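Local atomic coordinates of N-acetylneuraminic acid (Sialic acid) synthetase (Leptospira borgpetersenii serovar Hardjo-bovis, PDB entry 6NCS), a protein that binds manganese and probably acts as an N-acylneuraminate-9-phosphate synthase, an enzyme of sialic acid biosynthesis, on a TIM-barrel scaffold. Residues M46-A51 / K93-K98; I216-V221 / E260-I265; G38-A43 / K86-L91. All coordinates share one frame; numbering follows the deposited sequence. Where two conformers were deposited one is given.

Interaction 1: M46-A51 / K93-K98; sequences MIDEAA and KERSQK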
loop_
_atom_site.group_PDB
_atom_site.type_symbol
_atom_site.label_atom_id
_atom_site.label_comp_id
_atom_site.label_asym_id
_atom_site.label_seq_id
_atom_site.Cartn_x
_atom_site.Cartn_y
_atom_site.Cartn_z
ATOM N N MET A 46 -18.053 4.368 25.437
ATOM C CA MET A 46 -17.082 4.262 24.351
ATOM C C MET A 46 -16.581 2.831 24.217
ATOM O O MET A 46 -16.414 2.323 23.097
ATOM C CB MET A 46 -15.925 5.236 24.590
ATOM C CG MET A 46 -16.345 6.702 24.515
ATOM S SD MET A 46 -14.975 7.833 24.884
ATOM C CE MET A 46 -14.061 7.778 23.329
ATOM N N ILE A 47 -16.369 2.156 25.351
ATOM C CA ILE A 47 -15.951 0.755 25.319
ATOM C C ILE A 47 -17.020 -0.102 24.654
ATOM O O ILE A 47 -16.725 -0.914 23.768
ATOM C CB ILE A 47 -15.654 0.245 26.736
ATOM C CG1 ILE A 47 -14.456 0.963 27.362
ATOM C CG2 ILE A 47 -15.417 -1.261 26.703
ATOM C CD1 ILE A 47 -14.295 0.643 28.859
ATOM N N ASP A 48 -18.272 0.034 25.108
ATOM C CA ASP A 48 -19.366 -0.752 24.533
ATOM C C ASP A 48 -19.415 -0.615 23.019
ATOM O O ASP A 48 -19.505 -1.613 22.291
ATOM C CB ASP A 48 -20.713 -0.312 25.114
ATOM C CG ASP A 48 -20.832 -0.547 26.608
ATOM O OD1 ASP A 48 -19.992 -1.257 27.196
ATOM O OD2 ASP A 48 -21.793 -0.006 27.194
ATOM N N GLU A 49 -19.366 0.624 22.517
ATOM C CA GLU A 49 -19.568 0.821 21.091
ATOM C C GLU A 49 -18.322 0.474 20.279
ATOM O O GLU A 49 -18.441 0.095 19.104
ATOM C CB GLU A 49 -20.041 2.255 20.836
ATOM C CG GLU A 49 -21.355 2.517 21.570
ATOM C CD GLU A 49 -22.113 3.738 21.082
ATOM O OE1 GLU A 49 -21.898 4.169 19.933
ATOM O OE2 GLU A 49 -22.945 4.261 21.856
ATOM N N ALA A 50 -17.135 0.573 20.887
ATOM C CA ALA A 50 -15.918 0.100 20.224
ATOM C C ALA A 50 -15.917 -1.414 20.109
ATOM O O ALA A 50 -15.438 -1.970 19.111
ATOM C CB ALA A 50 -14.675 0.563 20.986
ATOM N N ALA A 51 -16.428 -2.101 21.128
ATOM C CA ALA A 51 -16.524 -3.551 21.041
ATOM C C ALA A 51 -17.541 -3.952 19.986
ATOM O O ALA A 51 -17.311 -4.891 19.214
ATOM C CB ALA A 51 -16.876 -4.138 22.411
ATOM N N LYS A 93 -11.259 -1.333 32.629
ATOM C CA LYS A 93 -10.703 -2.638 32.286
ATOM C C LYS A 93 -11.746 -3.743 32.456
ATOM O O LYS A 93 -11.822 -4.671 31.637
ATOM C CB LYS A 93 -9.468 -2.914 33.145
ATOM C CG LYS A 93 -8.726 -4.197 32.802
ATOM C CD LYS A 93 -7.353 -4.207 33.469
ATOM C CE LYS A 93 -6.627 -5.535 33.267
ATOM N NZ LYS A 93 -7.221 -6.629 34.073
ATOM N N GLU A 94 -12.569 -3.644 33.501
ATOM C CA GLU A 94 -13.578 -4.669 33.752
ATOM C C GLU A 94 -14.639 -4.676 32.660
ATOM O O GLU A 94 -15.028 -5.744 32.168
ATOM C CB GLU A 94 -14.216 -4.447 35.124
ATOM C CG GLU A 94 -15.596 -5.082 35.289
ATOM C CD GLU A 94 -16.255 -4.730 36.618
ATOM O OE1 GLU A 94 -16.073 -5.484 37.597
ATOM O OE2 GLU A 94 -16.950 -3.692 36.683
ATOM N N ARG A 95 -15.121 -3.497 32.267
ATOM C CA ARG A 95 -16.097 -3.425 31.182
ATOM C C ARG A 95 -15.501 -3.941 29.882
ATOM O O ARG A 95 -16.182 -4.619 29.100
ATOM C CB ARG A 95 -16.594 -1.990 30.998
ATOM C CG ARG A 95 -17.506 -1.803 29.776
ATOM C CD ARG A 95 -18.865 -2.467 29.970
ATOM N NE ARG A 95 -19.580 -1.844 31.070
ATOM C CZ ARG A 95 -20.347 -0.766 30.951
ATOM N NH1 ARG A 95 -20.520 -0.200 29.766
ATOM N NH2 ARG A 95 -20.946 -0.254 32.018
ATOM N N SER A 96 -14.225 -3.635 29.636
ATOM C CA SER A 96 -13.569 -4.119 28.424
ATOM C C SER A 96 -13.515 -5.644 28.400
ATOM O O SER A 96 -13.801 -6.271 27.374
ATOM C CB SER A 96 -12.168 -3.518 28.314
ATOM O OG SER A 96 -12.235 -2.104 28.171
ATOM N N GLN A 97 -13.155 -6.266 29.523
ATOM C CA GLN A 97 -13.119 -7.725 29.558
ATOM C C GLN A 97 -14.505 -8.309 29.319
ATOM O O GLN A 97 -14.650 -9.310 28.608
ATOM C CB GLN A 97 -12.547 -8.208 30.891
ATOM C CG GLN A 97 -11.159 -7.665 31.160
ATOM C CD GLN A 97 -10.456 -8.345 32.311
ATOM O OE1 GLN A 97 -9.665 -7.721 33.015
ATOM N NE2 GLN A 97 -10.720 -9.631 32.497
ATOM N N LYS A 98 -15.534 -7.690 29.903
ATOM C CA LYS A 98 -16.905 -8.163 29.733
ATOM C C LYS A 98 -17.350 -8.088 28.279
ATOM O O LYS A 98 -18.112 -8.943 27.813
ATOM C CB LYS A 98 -17.839 -7.341 30.624
ATOM C CG LYS A 98 -19.325 -7.606 30.438
ATOM C CD LYS A 98 -20.131 -6.907 31.530
ATOM C CE LYS A 98 -21.598 -6.774 31.157
ATOM N NZ LYS A 98 -21.901 -5.476 30.480
#
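Arg95 sends CG anti to its own backbone N (chi1 174°), then bends at chi2 and chi3, which folds its guanidinium back toward Asp48. On the facing helix Asp48 holds CG beside the backbone N, and its carboxylate meets the guanidinium edge on. Arg95 NH1 donates to Asp48 OD1 at 2.8 Å, with an N-H...O angle of 155°. OD1 is met on its syn side, and the two flat groups lie only 19° from coplanar. In this salt bridge NH1 alone serves the carboxylate: Arg95 NH1 is also 2.9 Å from Asp48 OD2, so this is not a two-nitrogen, side-on pairing. Asp48 OD1 also lies 3.2 Å from Arg95 CD, so the bent chain hugs the carboxylate. Lys99 adds a weak, long ion pair to OD1.

Beside the bridge the contact is mainly aliphatic. Ile47 CG2 packs on Arg95 CG at 3.8 Å. Ile47 CD1 reaches Ser96 OG at 3.5 Å, but that hydroxyl bonds to Leu92 O of its own helix. Ile58 of strand 57-62 touches both Ile47 and Ser96.

The axes of segments 46-51 and 93-98 come within 9.5 Å and run roughly parallel. Their helices are neighbours on the outside of the TIM barrel, with strand 57-62 between them in the chain. The chemistry is layered: aliphatic carbons and a satisfied hydroxyl on the buried side, and on the partly exposed side an ion pair whose charges probably stabilise each other.

Interaction 2: I216-V221 / E260-I265; sequences IPLLAV and ERIRKI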
loop_
_atom_site.group_PDB
_atom_site.type_symbol
_atom_site.label_atom_id
_atom_site.label_comp_id
_atom_site.label_asym_id
_atom_site.label_seq_id
_atom_site.Cartn_x
_atom_site.Cartn_y
_atom_site.Cartn_z
ATOM N N ILE A 216 -6.741 7.500 5.023
ATOM C CA ILE A 216 -5.293 7.392 5.206
ATOM C C ILE A 216 -4.908 6.136 5.986
ATOM O O ILE A 216 -4.011 5.406 5.533
ATOM C CB ILE A 216 -4.732 8.686 5.814
ATOM C CG1 ILE A 216 -4.934 9.845 4.838
ATOM C CG2 ILE A 216 -3.252 8.523 6.098
ATOM C CD1 ILE A 216 -4.547 11.221 5.366
ATOM N N PRO A 217 -5.548 5.798 7.115
ATOM C CA PRO A 217 -5.230 4.500 7.741
ATOM C C PRO A 217 -5.486 3.286 6.838
ATOM O O PRO A 217 -4.729 2.310 6.903
ATOM C CB PRO A 217 -6.114 4.482 9.004
ATOM C CG PRO A 217 -6.995 5.669 8.942
ATOM C CD PRO A 217 -6.372 6.654 7.987
ATOM N N LEU A 218 -6.507 3.314 5.986
ATOM C CA LEU A 218 -6.702 2.200 5.055
ATOM C C LEU A 218 -5.568 2.128 4.039
ATOM O O LEU A 218 -5.075 1.035 3.720
ATOM C CB LEU A 218 -8.051 2.335 4.342
ATOM C CG LEU A 218 -9.225 2.146 5.323
ATOM C CD1 LEU A 218 -10.530 2.447 4.632
ATOM C CD2 LEU A 218 -9.219 0.707 5.826
ATOM N N LEU A 219 -5.163 3.279 3.494
ATOM C CA LEU A 219 -3.985 3.286 2.636
ATOM C C LEU A 219 -2.758 2.794 3.393
ATOM O O LEU A 219 -1.895 2.128 2.811
ATOM C CB LEU A 219 -3.748 4.690 2.062
ATOM C CG LEU A 219 -4.797 5.151 1.041
ATOM C CD1 LEU A 219 -4.636 6.612 0.701
ATOM C CD2 LEU A 219 -4.707 4.287 -0.212
ATOM N N ALA A 220 -2.683 3.073 4.698
ATOM C CA ALA A 220 -1.538 2.596 5.469
ATOM C C ALA A 220 -1.519 1.079 5.546
ATOM O O ALA A 220 -0.449 0.464 5.455
ATOM C CB ALA A 220 -1.547 3.207 6.876
ATOM N N VAL A 221 -2.695 0.455 5.677
ATOM C CA VAL A 221 -2.787 -1.006 5.598
ATOM C C VAL A 221 -2.282 -1.505 4.252
ATOM O O VAL A 221 -1.502 -2.461 4.187
ATOM C CB VAL A 221 -4.230 -1.481 5.862
ATOM C CG1 VAL A 221 -4.348 -2.978 5.607
ATOM C CG2 VAL A 221 -4.651 -1.152 7.286
ATOM N N GLU A 260 -9.914 -5.520 6.818
ATOM C CA GLU A 260 -9.953 -6.941 6.505
ATOM C C GLU A 260 -10.024 -7.151 4.999
ATOM O O GLU A 260 -9.358 -8.036 4.450
ATOM C CB GLU A 260 -11.137 -7.596 7.223
ATOM C CG GLU A 260 -10.940 -7.659 8.742
ATOM C CD GLU A 260 -12.224 -7.888 9.559
ATOM O OE1 GLU A 260 -13.352 -7.715 9.036
ATOM O OE2 GLU A 260 -12.091 -8.231 10.752
ATOM N N ARG A 261 -10.804 -6.318 4.311
ATOM C CA ARG A 261 -10.938 -6.465 2.869
ATOM C C ARG A 261 -9.624 -6.162 2.164
ATOM O O ARG A 261 -9.229 -6.892 1.249
ATOM C CB ARG A 261 -12.069 -5.565 2.355
ATOM C CG ARG A 261 -12.344 -5.728 0.872
ATOM C CD ARG A 261 -13.590 -4.954 0.455
ATOM N NE ARG A 261 -13.344 -3.514 0.435
ATOM C CZ ARG A 261 -12.862 -2.865 -0.621
ATOM N NH1 ARG A 261 -12.589 -3.533 -1.735
ATOM N NH2 ARG A 261 -12.661 -1.551 -0.571
ATOM N N ILE A 262 -8.926 -5.094 2.576
ATOM C CA ILE A 262 -7.639 -4.776 1.956
ATOM C C ILE A 262 -6.614 -5.865 2.262
ATOM O O ILE A 262 -5.805 -6.228 1.402
ATOM C CB ILE A 262 -7.157 -3.383 2.406
ATOM C CG1 ILE A 262 -8.065 -2.306 1.817
ATOM C CG2 ILE A 262 -5.710 -3.132 1.977
ATOM C CD1 ILE A 262 -7.871 -0.901 2.449
ATOM N N ARG A 263 -6.644 -6.426 3.471
ATOM C CA ARG A 263 -5.724 -7.523 3.770
ATOM C C ARG A 263 -5.951 -8.697 2.834
ATOM O O ARG A 263 -4.990 -9.336 2.388
ATOM C CB ARG A 263 -5.858 -7.973 5.222
ATOM C CG ARG A 263 -4.767 -7.402 6.126
ATOM C CD ARG A 263 -3.384 -7.763 5.598
ATOM N NE ARG A 263 -2.287 -7.259 6.426
ATOM C CZ ARG A 263 -1.825 -7.865 7.520
ATOM N NH1 ARG A 263 -2.378 -8.994 7.952
ATOM N NH2 ARG A 263 -0.812 -7.333 8.192
ATOM N N LYS A 264 -7.213 -8.993 2.517
ATOM C CA LYS A 264 -7.482 -10.070 1.575
ATOM C C LYS A 264 -6.887 -9.745 0.214
ATOM O O LYS A 264 -6.332 -10.622 -0.448
ATOM C CB LYS A 264 -8.985 -10.325 1.452
ATOM N N ILE A 265 -6.975 -8.477 -0.196
ATOM C CA ILE A 265 -6.444 -8.048 -1.485
ATOM C C ILE A 265 -4.922 -8.135 -1.493
ATOM O O ILE A 265 -4.311 -8.494 -2.508
ATOM C CB ILE A 265 -6.946 -6.621 -1.795
ATOM C CG1 ILE A 265 -8.447 -6.641 -2.092
ATOM C CG2 ILE A 265 -6.155 -5.990 -2.947
ATOM C CD1 ILE A 265 -9.124 -5.252 -2.011
HETATM O O HOH W 1 -0.964 -4.488 5.887
#
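This is an apolar helix-to-helix contact on the outside of the TIM barrel, with one water bridge at its edge. Helix 215-222 and helix 249-266 flank strand 227-231. The axes of segments 216-221 and 260-265 run 27° from parallel and come within 9.7 Å. Ile262 carries the packing from its side. Its CG1 lies beside the backbone N (chi1 -68°), and the chain extends so that CD1 reaches Leu218. Ile262 CD1 sits 3.8 Å from Leu218 CB and 3.6 Å from Leu218 O. The two side chains cross at about a right angle. The other branch, Ile262 CG2, meets Val221 CG1 at 3.9 Å. Val221 also packs on Ile228 of strand 227-231. It thus lies between Ile262 and the barrel strand.

Arg263 adds the polar part. A water donates to Val221 O at 2.7 Å and accepts from Arg263 NE at 3.1 Å, lying in the guanidinium plane at its edge. Arg263 NH1 bonds to Asn24 O, which gives the guanidinium a second anchor. The neighbouring Arg261 pairs with Glu258 of its own chain and also with Glu215 and Glu186 of the second subunit.

No direct hydrogen bond joins the two segments. Cohesion between them therefore rests on the fit of branched aliphatic groups, and the charged Arg263 reaches the Val221 carbonyl, in the last turn of its helix, only through water.

Interaction 3: G38-A43 / K86-L91; sequences GDLNLA and KKEFLL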
loop_
_atom_site.group_PDB
_atom_site.type_symbol
_atom_site.label_atom_id
_atom_site.label_comp_id
_atom_site.label_asym_id
_atom_site.label_seq_id
_atom_site.Cartn_x
_atom_site.Cartn_y
_atom_site.Cartn_z
ATOM N N GLY A 38 -13.297 13.027 30.959
ATOM C CA GLY A 38 -13.377 12.644 32.353
ATOM C C GLY A 38 -14.728 12.130 32.789
ATOM O O GLY A 38 -14.926 11.893 33.988
ATOM N N ASP A 39 -15.672 11.986 31.861
ATOM C CA ASP A 39 -16.994 11.436 32.147
ATOM C C ASP A 39 -16.869 9.920 32.139
ATOM O O ASP A 39 -16.659 9.326 31.082
ATOM C CB ASP A 39 -17.994 11.927 31.099
ATOM C CG ASP A 39 -19.419 11.439 31.346
ATOM O OD1 ASP A 39 -19.626 10.402 32.014
ATOM O OD2 ASP A 39 -20.347 12.099 30.840
ATOM N N LEU A 40 -16.983 9.291 33.315
ATOM C CA LEU A 40 -16.758 7.850 33.391
ATOM C C LEU A 40 -17.821 7.078 32.619
ATOM O O LEU A 40 -17.507 6.096 31.938
ATOM C CB LEU A 40 -16.722 7.391 34.849
ATOM C CG LEU A 40 -16.454 5.901 35.086
ATOM C CD1 LEU A 40 -15.166 5.479 34.431
ATOM C CD2 LEU A 40 -16.401 5.620 36.587
ATOM N N ASN A 41 -19.087 7.489 32.733
ATOM C CA ASN A 41 -20.144 6.800 31.994
ATOM C C ASN A 41 -19.950 6.925 30.496
ATOM O O ASN A 41 -20.290 6.002 29.747
ATOM C CB ASN A 41 -21.511 7.342 32.396
ATOM C CG ASN A 41 -21.899 6.921 33.783
ATOM O OD1 ASN A 41 -21.345 5.959 34.314
ATOM N ND2 ASN A 41 -22.841 7.637 34.391
ATOM N N LEU A 42 -19.406 8.051 30.037
ATOM C CA LEU A 42 -19.136 8.196 28.613
ATOM C C LEU A 42 -18.004 7.276 28.182
ATOM O O LEU A 42 -18.071 6.656 27.112
ATOM C CB LEU A 42 -18.813 9.656 28.284
ATOM C CG LEU A 42 -18.553 9.980 26.813
ATOM C CD1 LEU A 42 -19.684 9.458 25.928
ATOM C CD2 LEU A 42 -18.391 11.497 26.633
ATOM N N ALA A 43 -16.961 7.164 29.010
ATOM C CA ALA A 43 -15.872 6.245 28.699
ATOM C C ALA A 43 -16.368 4.805 28.634
ATOM O O ALA A 43 -15.937 4.038 27.772
ATOM C CB ALA A 43 -14.753 6.384 29.737
ATOM N N LYS A 86 -6.682 5.094 39.228
ATOM C CA LYS A 86 -6.736 3.637 39.319
ATOM C C LYS A 86 -8.168 3.120 39.413
ATOM O O LYS A 86 -8.523 2.137 38.753
ATOM C CB LYS A 86 -5.914 3.170 40.522
ATOM C CG LYS A 86 -5.715 1.661 40.614
ATOM C CD LYS A 86 -4.852 1.306 41.819
ATOM C CE LYS A 86 -4.600 -0.193 41.935
ATOM N NZ LYS A 86 -3.640 -0.493 43.037
ATOM N N LYS A 87 -9.007 3.762 40.239
ATOM C CA LYS A 87 -10.371 3.272 40.430
ATOM C C LYS A 87 -11.158 3.291 39.124
ATOM O O LYS A 87 -11.928 2.366 38.838
ATOM C CB LYS A 87 -11.087 4.105 41.495
ATOM N N GLU A 88 -10.987 4.342 38.317
ATOM C CA GLU A 88 -11.705 4.406 37.045
ATOM C C GLU A 88 -11.127 3.422 36.037
ATOM O O GLU A 88 -11.870 2.757 35.307
ATOM C CB GLU A 88 -11.657 5.825 36.476
ATOM C CG GLU A 88 -12.449 6.854 37.274
ATOM C CD GLU A 88 -11.710 7.360 38.492
ATOM O OE1 GLU A 88 -10.469 7.228 38.555
ATOM O OE2 GLU A 88 -12.379 7.890 39.393
ATOM N N PHE A 89 -9.797 3.319 35.974
ATOM C CA PHE A 89 -9.192 2.404 35.013
ATOM C C PHE A 89 -9.562 0.958 35.320
ATOM O O PHE A 89 -9.704 0.145 34.398
ATOM C CB PHE A 89 -7.677 2.593 35.001
ATOM C CG PHE A 89 -7.222 3.851 34.281
ATOM C CD1 PHE A 89 -7.678 4.140 32.998
ATOM C CD2 PHE A 89 -6.346 4.738 34.888
ATOM C CE1 PHE A 89 -7.256 5.291 32.331
ATOM C CE2 PHE A 89 -5.925 5.889 34.224
ATOM C CZ PHE A 89 -6.381 6.161 32.948
ATOM N N LEU A 90 -9.743 0.624 36.602
ATOM C CA LEU A 90 -10.201 -0.717 36.954
ATOM C C LEU A 90 -11.607 -0.983 36.430
ATOM O O LEU A 90 -11.888 -2.073 35.920
ATOM C CB LEU A 90 -10.163 -0.919 38.466
ATOM C CG LEU A 90 -8.837 -1.328 39.105
ATOM C CD1 LEU A 90 -8.958 -1.317 40.611
ATOM C CD2 LEU A 90 -8.398 -2.708 38.601
ATOM N N LEU A 91 -12.507 -0.003 36.560
ATOM C CA LEU A 91 -13.854 -0.149 36.014
ATOM C C LEU A 91 -13.836 -0.237 34.491
ATOM O O LEU A 91 -14.597 -1.009 33.900
ATOM C CB LEU A 91 -14.725 1.020 36.460
ATOM C CG LEU A 91 -15.048 1.053 37.950
ATOM C CD1 LEU A 91 -15.719 2.366 38.324
ATOM C CD2 LEU A 91 -15.935 -0.133 38.280
#
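Leu40 reaches across to Glu88 and Leu91, and its side chain can be followed outward. CB points toward helix 86-98 but makes no close contact with the residues 86-91. CG stands anti to the backbone N (chi1 -178°), which sends it toward the facing helix. The turn at chi2 (56°) then splits the methyl groups between Glu88 and Leu91. Leu40 CD1 takes the side of Glu88, 4.1 Å from Glu88 CB and 4.2 Å from Glu88 CG. Leu40 CD2 lies 3.8 Å from Leu91 CD1, where the two leucines cross at about a right angle. Leu40 CD2 also comes to 4.2 Å from Glu88 CG. The leucine fork thus rests on the aliphatic part of the glutamate and on the methyl end of Leu91, about one helical turn further on. Leu92 of the same helix touches Leu40 too.

The contact joins the first turns of two outer helices of the TIM barrel, helix 40-52 and helix 86-98. Strand 57-62 lies beneath them, and its Phe60 touches both Ala43 and Phe89. Each helix start has its own polar anchor. Asp39 is the N-cap of helix 40-52: Asp39 OD1 accepts from Leu42 N at 3.1 Å, with the donor well above the carboxylate plane. Glu88 bends at chi2 (80°), and its OE1 accepts from Gly85 N, at the start of helix 86-98. Its carboxylate is thus used within its own helix start, while its CB and CG face the leucine. Leu91 is exposed, so solvent probably reaches its side of the pair.

How the interactions relate
Interactions 1 and 3 hold the same two elements, helix 40-52 and helix 86-98. Interaction 3 lies at their first turns and interaction 1 further along, with centres 11 Å apart. Interaction 3 is a surface contact of aliphatic groups, with polar bonds confined to each helix start. Interaction 1 is partly buried and adds a salt bridge between the helices. Interaction 2 joins a different helix pair, 215-222 and 249-266. It is also partly buried, but its polar link runs through a water, with no salt bridge between the segments, and the second subunit lies nearby. Its centre is 25 Å from that of interaction 1, and it lies on the opposite side of the chain's centre from interaction 3.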